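Sensor protein (Bacteroides thetaiotaomicron, PDB 2X7X) binds fructose through its periplasmic domain and, as a hybrid two-component sensor kinase, probably passes that signal on by histidine phosphorylation. Local coordinates at residues Val63-Ile68 with Pro89-Asp94; Glu133-Ser138 with Tyr193-Arg198. All blocks are in the same frame, centred on the assembly; numbering follows the deposited sequence.

Interaction 1 (Val63-Ile68 with Pro89-Asp94); sequences VDLLII and PVILVD. With FRU (beta-D-fructofuranose), chain E.
L66 O takes the amide of I91 at 2.7 Å from I91 N, and CA of V90 reaches the same oxygen by a C-H contact of 3.3 Å. The amide of L66 is held in turn by P89 O, I68 N by I91 O, and V93 N by I68 O at 3.0 Å, as in parallel strands. Strands 65-68 and 90-93, joined through helix 73-85, form a beta-alpha-beta unit at the centre of one parallel sheet of this periplasmic binding domain. One face carries I68, whose CG2 touches both V90 CG1 and L92 CD2, the latter at 3.7 Å; helix 48-60 covers it. On the other face CG2 of I67 meets CG2 of V93 at 3.6 Å under helix 249-260. With CG opposite its own amide nitrogen (chi1 -166°), L65 sets CG against the carbonyl oxygen and CG of P89 and carries CD2 to I91 CD1 at 3.8 Å. An alanine here would lack both branches and is likely to open a gap between the P89 ring and the I91 tip. Past the strand end, D94 OD1 accepts fructose O6 at 2.6 Å and also bonds to the Y245 hydroxyl, while OD2 takes a salt bridge from R20 and a hydrogen bond from S69.

Interaction 2 (Glu133-Ser138 with Tyr193-Arg198); sequences ELTGLS and YAHNDR. With FRU (beta-D-fructofuranose), chain E.
E133 stretches out with CG trans to its amide nitrogen (chi1 -172°), and H195 turns its ring back with CG trans to its carbonyl carbon (chi1 -77°), which brings the imidazole edge to the carboxylate. NE2 of H195 donates to E133 OE2 at 2.8 Å; the acceptor lies close to the ring plane, but the carboxylate, turned 62° from the ring, is met from above its own plane. T135 covers one face of the imidazole, its CA 3.4 Å from the centroid in a CH-pi contact. The Y193 ring runs beside the glutamate chain, CE2 next to OE2, its hydroxyl bonded to R146 O. Strands 128-135 and 191-194, neighbours in the mixed sheet of the second lobe, pair in parallel, L134 N to Y193 O at 2.9 Å and H195 N to L134 O. Further on, N196 ND2 donates to fructose O3 at 2.8 Å and R198 NH2 to fructose O2 at 2.7 Å; W170 O also receives ND2, and E171 pairs with R198 NE. Because H147 bonds to OE1, the buried E133 carboxylate lies between two imidazoles, which would favour its ionised form and could raise the basicity of H195.

Interactions 1 and 2 belong to different sheets, on opposite sides of the chain's centre, with their centres 26 Å apart and their nearest atoms about 9 Å apart. They do not touch, and the fructose is what relates them. Each is a parallel strand pair whose second segment runs on into a sugar-binding loop: D94 in 89-94 reaches O6, whereas N196 and R198 in 193-198 reach O2 and O3. D17, R20, R95, R146 and D222 supply further hydrogen bonds to the sugar. Gripping one ligand from two sheets is characteristic of periplasmic binding proteins, and is consistent with fructose holding the two lobes together in the sensing domain.

Interaction 1 (Val63-Ile68 with Pro89-Asp94)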
loop_
_atom_site.group_PDB
_atom_site.type_symbol
_atom_site.label_atom_id
_atom_site.label_comp_id
_atom_site.label_asym_id
_atom_site.label_seq_id
_atom_site.Cartn_x
_atom_site.Cartn_y
_atom_site.Cartn_z
ATOM N N VAL A 63 4.582 -36.584 -7.496
ATOM C CA VAL A 63 4.636 -35.179 -7.915
ATOM C C VAL A 63 6.076 -34.763 -8.197
ATOM O O VAL A 63 7.022 -35.314 -7.626
ATOM C CB VAL A 63 3.990 -34.202 -6.875
ATOM C CG1 VAL A 63 2.478 -34.396 -6.799
ATOM C CG2 VAL A 63 4.634 -34.357 -5.491
ATOM N N ASP A 64 6.234 -33.787 -9.082
ATOM C CA ASP A 64 7.559 -33.340 -9.498
ATOM C C ASP A 64 8.268 -32.491 -8.435
ATOM O O ASP A 64 9.501 -32.403 -8.423
ATOM C CB ASP A 64 7.465 -32.593 -10.836
ATOM C CG ASP A 64 6.879 -33.463 -11.952
ATOM O OD1 ASP A 64 7.503 -34.492 -12.303
ATOM O OD2 ASP A 64 5.792 -33.122 -12.473
ATOM N N LEU A 65 7.482 -31.873 -7.549
ATOM C CA LEU A 65 8.003 -31.006 -6.491
ATOM C C LEU A 65 6.997 -30.861 -5.360
ATOM O O LEU A 65 5.781 -30.862 -5.580
ATOM C CB LEU A 65 8.389 -29.625 -7.042
ATOM C CG LEU A 65 9.242 -28.692 -6.162
ATOM C CD1 LEU A 65 10.198 -27.854 -7.006
ATOM C CD2 LEU A 65 8.399 -27.794 -5.269
ATOM N N LEU A 66 7.522 -30.728 -4.148
ATOM C CA LEU A 66 6.692 -30.626 -2.954
ATOM C C LEU A 66 6.927 -29.322 -2.192
ATOM O O LEU A 66 8.056 -28.999 -1.823
ATOM C CB LEU A 66 6.926 -31.832 -2.043
ATOM C CG LEU A 66 5.974 -31.955 -0.854
ATOM C CD1 LEU A 66 5.546 -33.397 -0.648
ATOM C CD2 LEU A 66 6.603 -31.382 0.411
ATOM N N ILE A 67 5.844 -28.582 -1.976
ATOM C CA ILE A 67 5.853 -27.392 -1.129
ATOM C C ILE A 67 5.117 -27.715 0.165
ATOM O O ILE A 67 3.931 -28.054 0.148
ATOM C CB ILE A 67 5.204 -26.165 -1.828
ATOM C CG1 ILE A 67 6.024 -25.721 -3.037
ATOM C CG2 ILE A 67 5.101 -24.983 -0.872
ATOM C CD1 ILE A 67 5.224 -24.901 -4.022
ATOM N N ILE A 68 5.825 -27.614 1.283
ATOM C CA ILE A 68 5.224 -27.900 2.587
ATOM C C ILE A 68 5.484 -26.819 3.638
ATOM O O ILE A 68 6.568 -26.228 3.706
ATOM C CB ILE A 68 5.659 -29.302 3.149
ATOM C CG1 ILE A 68 4.929 -29.611 4.458
ATOM C CG2 ILE A 68 7.155 -29.366 3.363
ATOM C CD1 ILE A 68 5.218 -30.959 5.041
ATOM N N PRO A 89 12.190 -33.098 -4.833
ATOM C CA PRO A 89 12.648 -31.813 -4.287
ATOM C C PRO A 89 11.592 -31.138 -3.392
ATOM O O PRO A 89 10.428 -31.020 -3.783
ATOM C CB PRO A 89 12.943 -30.980 -5.546
ATOM C CG PRO A 89 12.043 -31.521 -6.573
ATOM C CD PRO A 89 11.853 -32.993 -6.266
ATOM N N VAL A 90 12.018 -30.711 -2.204
ATOM C CA VAL A 90 11.117 -30.182 -1.165
ATOM C C VAL A 90 11.374 -28.701 -0.874
ATOM O O VAL A 90 12.513 -28.295 -0.596
ATOM C CB VAL A 90 11.264 -30.957 0.179
ATOM C CG1 VAL A 90 10.347 -30.354 1.261
ATOM C CG2 VAL A 90 11.009 -32.466 -0.008
ATOM N N ILE A 91 10.320 -27.892 -0.941
ATOM C CA ILE A 91 10.422 -26.494 -0.513
ATOM C C ILE A 91 9.682 -26.291 0.803
ATOM O O ILE A 91 8.464 -26.559 0.911
ATOM C CB ILE A 91 9.892 -25.483 -1.549
ATOM C CG1 ILE A 91 10.725 -25.523 -2.832
ATOM C CG2 ILE A 91 9.930 -24.080 -0.960
ATOM C CD1 ILE A 91 10.177 -24.663 -3.960
ATOM N N LEU A 92 10.438 -25.823 1.796
ATOM C CA LEU A 92 9.864 -25.437 3.065
ATOM C C LEU A 92 9.439 -23.982 3.003
ATOM O O LEU A 92 10.241 -23.102 2.659
ATOM C CB LEU A 92 10.861 -25.650 4.209
ATOM C CG LEU A 92 11.430 -27.055 4.443
ATOM C CD1 LEU A 92 12.396 -26.988 5.581
ATOM C CD2 LEU A 92 10.353 -28.094 4.727
ATOM N N VAL A 93 8.169 -23.742 3.325
ATOM C CA VAL A 93 7.645 -22.386 3.451
ATOM C C VAL A 93 7.232 -22.080 4.886
ATOM O O VAL A 93 6.585 -22.914 5.543
ATOM C CB VAL A 93 6.418 -22.139 2.532
ATOM C CG1 VAL A 93 6.033 -20.677 2.582
ATOM C CG2 VAL A 93 6.744 -22.492 1.116
ATOM N N ASP A 94 7.594 -20.881 5.354
ATOM C CA ASP A 94 7.027 -20.304 6.587
ATOM C C ASP A 94 7.418 -21.087 7.856
ATOM O O ASP A 94 8.167 -20.575 8.681
ATOM C CB ASP A 94 5.498 -20.070 6.415
ATOM C CG ASP A 94 4.704 -20.260 7.693
ATOM O OD1 ASP A 94 5.002 -19.601 8.710
ATOM O OD2 ASP A 94 3.745 -21.057 7.684
HETATM C C1 FRU E . -1.612 -19.040 9.087
HETATM C C2 FRU E . -0.938 -18.754 10.417
HETATM C C3 FRU E . -0.642 -17.269 10.605
HETATM C C4 FRU E . 0.709 -17.297 11.293
HETATM C C5 FRU E . 1.382 -18.452 10.564
HETATM C C6 FRU E . 2.531 -19.118 11.319
HETATM O O1 FRU E . -2.181 -20.346 9.108
HETATM O O2 FRU E . -1.760 -19.282 11.464
HETATM O O3 FRU E . -1.662 -16.583 11.347
HETATM O O4 FRU E . 1.419 -16.059 11.177
HETATM O O5 FRU E . 0.326 -19.406 10.429
HETATM O O6 FRU E . 3.156 -20.102 10.471
#

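Interaction 2 (Glu133-Ser138 with Tyr193-Arg198)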
loop_
_atom_site.group_PDB
_atom_site.type_symbol
_atom_site.label_atom_id
_atom_site.label_comp_id
_atom_site.label_asym_id
_atom_site.label_seq_id
_atom_site.Cartn_x
_atom_site.Cartn_y
_atom_site.Cartn_z
ATOM N N GLU A 133 1.444 -13.064 27.068
ATOM C CA GLU A 133 1.723 -13.633 25.740
ATOM C C GLU A 133 0.786 -14.776 25.421
ATOM O O GLU A 133 0.592 -15.667 26.230
ATOM C CB GLU A 133 3.165 -14.139 25.645
ATOM C CG GLU A 133 3.607 -14.561 24.240
ATOM C CD GLU A 133 5.061 -15.036 24.157
ATOM O OE1 GLU A 133 5.624 -15.478 25.180
ATOM O OE2 GLU A 133 5.651 -15.003 23.055
ATOM N N LEU A 134 0.211 -14.747 24.225
ATOM C CA LEU A 134 -0.629 -15.822 23.725
ATOM C C LEU A 134 0.007 -16.372 22.445
ATOM O O LEU A 134 0.018 -15.728 21.398
ATOM C CB LEU A 134 -2.060 -15.311 23.505
ATOM C CG LEU A 134 -2.813 -14.835 24.768
ATOM C CD1 LEU A 134 -3.941 -13.859 24.464
ATOM C CD2 LEU A 134 -3.369 -15.996 25.570
ATOM N N THR A 135 0.556 -17.569 22.541
ATOM C CA THR A 135 1.408 -18.110 21.477
ATOM C C THR A 135 0.645 -18.950 20.454
ATOM O O THR A 135 -0.457 -19.431 20.715
ATOM C CB THR A 135 2.558 -18.984 22.075
ATOM O OG1 THR A 135 2.086 -20.308 22.366
ATOM C CG2 THR A 135 3.079 -18.372 23.353
ATOM N N GLY A 136 1.257 -19.152 19.297
ATOM C CA GLY A 136 0.814 -20.200 18.365
ATOM C C GLY A 136 1.148 -21.565 18.929
ATOM O O GLY A 136 1.750 -21.676 20.000
ATOM N N LEU A 137 0.749 -22.603 18.206
ATOM C CA LEU A 137 1.012 -23.991 18.594
ATOM C C LEU A 137 2.471 -24.154 18.996
ATOM O O LEU A 137 3.368 -23.895 18.191
ATOM C CB LEU A 137 0.671 -24.915 17.421
ATOM C CG LEU A 137 0.539 -26.429 17.645
ATOM C CD1 LEU A 137 -0.464 -26.790 18.729
ATOM C CD2 LEU A 137 0.142 -27.091 16.319
ATOM N N SER A 138 2.703 -24.568 20.236
ATOM C CA SER A 138 4.067 -24.606 20.821
ATOM C C SER A 138 5.161 -25.235 19.950
ATOM O O SER A 138 6.241 -24.654 19.794
ATOM C CB SER A 138 4.059 -25.267 22.203
ATOM O OG SER A 138 3.525 -24.341 23.146
ATOM N N TYR A 193 0.559 -9.547 23.853
ATOM C CA TYR A 193 1.302 -9.956 22.668
ATOM C C TYR A 193 0.644 -11.209 22.152
ATOM O O TYR A 193 0.707 -12.251 22.804
ATOM C CB TYR A 193 2.752 -10.252 23.030
ATOM C CG TYR A 193 3.617 -10.850 21.928
ATOM C CD1 TYR A 193 3.282 -10.720 20.561
ATOM C CD2 TYR A 193 4.804 -11.511 22.257
ATOM C CE1 TYR A 193 4.100 -11.257 19.565
ATOM C CE2 TYR A 193 5.625 -12.049 21.279
ATOM C CZ TYR A 193 5.283 -11.924 19.945
ATOM O OH TYR A 193 6.132 -12.471 19.010
ATOM N N ALA A 194 0.010 -11.103 20.986
ATOM C CA ALA A 194 -0.666 -12.230 20.359
ATOM C C ALA A 194 0.127 -12.641 19.131
ATOM O O ALA A 194 0.520 -11.786 18.335
ATOM C CB ALA A 194 -2.075 -11.824 19.972
ATOM N N HIS A 195 0.363 -13.940 18.971
ATOM C CA HIS A 195 1.214 -14.441 17.875
ATOM C C HIS A 195 0.581 -14.313 16.493
ATOM O O HIS A 195 1.285 -14.360 15.490
ATOM C CB HIS A 195 1.684 -15.882 18.130
ATOM C CG HIS A 195 2.807 -15.997 19.125
ATOM N ND1 HIS A 195 3.641 -17.100 19.181
ATOM C CD2 HIS A 195 3.238 -15.148 20.089
ATOM C CE1 HIS A 195 4.532 -16.924 20.141
ATOM N NE2 HIS A 195 4.303 -15.752 20.712
ATOM N N ASN A 196 -0.737 -14.159 16.423
ATOM C CA ASN A 196 -1.338 -13.744 15.160
ATOM C C ASN A 196 -2.570 -12.873 15.319
ATOM O O ASN A 196 -3.043 -12.649 16.435
ATOM C CB ASN A 196 -1.581 -14.924 14.204
ATOM C CG ASN A 196 -2.780 -15.792 14.596
ATOM O OD1 ASN A 196 -3.465 -15.576 15.616
ATOM N ND2 ASN A 196 -3.041 -16.791 13.764
ATOM N N ASP A 197 -3.085 -12.404 14.184
ATOM C CA ASP A 197 -4.232 -11.497 14.127
ATOM C C ASP A 197 -5.546 -12.233 14.275
ATOM O O ASP A 197 -6.597 -11.636 14.057
ATOM C CB ASP A 197 -4.254 -10.739 12.798
ATOM C CG ASP A 197 -3.067 -9.815 12.622
ATOM O OD1 ASP A 197 -2.427 -9.419 13.622
ATOM O OD2 ASP A 197 -2.770 -9.468 11.468
ATOM N N ARG A 198 -5.499 -13.527 14.590
ATOM C CA ARG A 198 -6.706 -14.271 14.948
ATOM C C ARG A 198 -6.745 -14.456 16.478
ATOM O O ARG A 198 -7.795 -14.315 17.110
ATOM C CB ARG A 198 -6.768 -15.611 14.227
ATOM C CG ARG A 198 -7.020 -15.505 12.710
ATOM C CD ARG A 198 -7.336 -16.883 12.050
ATOM N NE ARG A 198 -6.360 -17.949 12.373
ATOM C CZ ARG A 198 -5.137 -18.047 11.847
ATOM N NH1 ARG A 198 -4.684 -17.145 10.975
ATOM N NH2 ARG A 198 -4.354 -19.048 12.219
HETATM C C1 FRU E . -1.612 -19.040 9.087
HETATM C C2 FRU E . -0.938 -18.754 10.417
HETATM C C3 FRU E . -0.642 -17.269 10.605
HETATM C C4 FRU E . 0.709 -17.297 11.293
HETATM C C5 FRU E . 1.382 -18.452 10.564
HETATM C C6 FRU E . 2.531 -19.118 11.319
HETATM O O1 FRU E . -2.181 -20.346 9.108
HETATM O O2 FRU E . -1.760 -19.282 11.464
HETATM O O3 FRU E . -1.662 -16.583 11.347
HETATM O O4 FRU E . 1.419 -16.059 11.177
HETATM O O5 FRU E . 0.326 -19.406 10.429
HETATM O O6 FRU E . 3.156 -20.102 10.471
#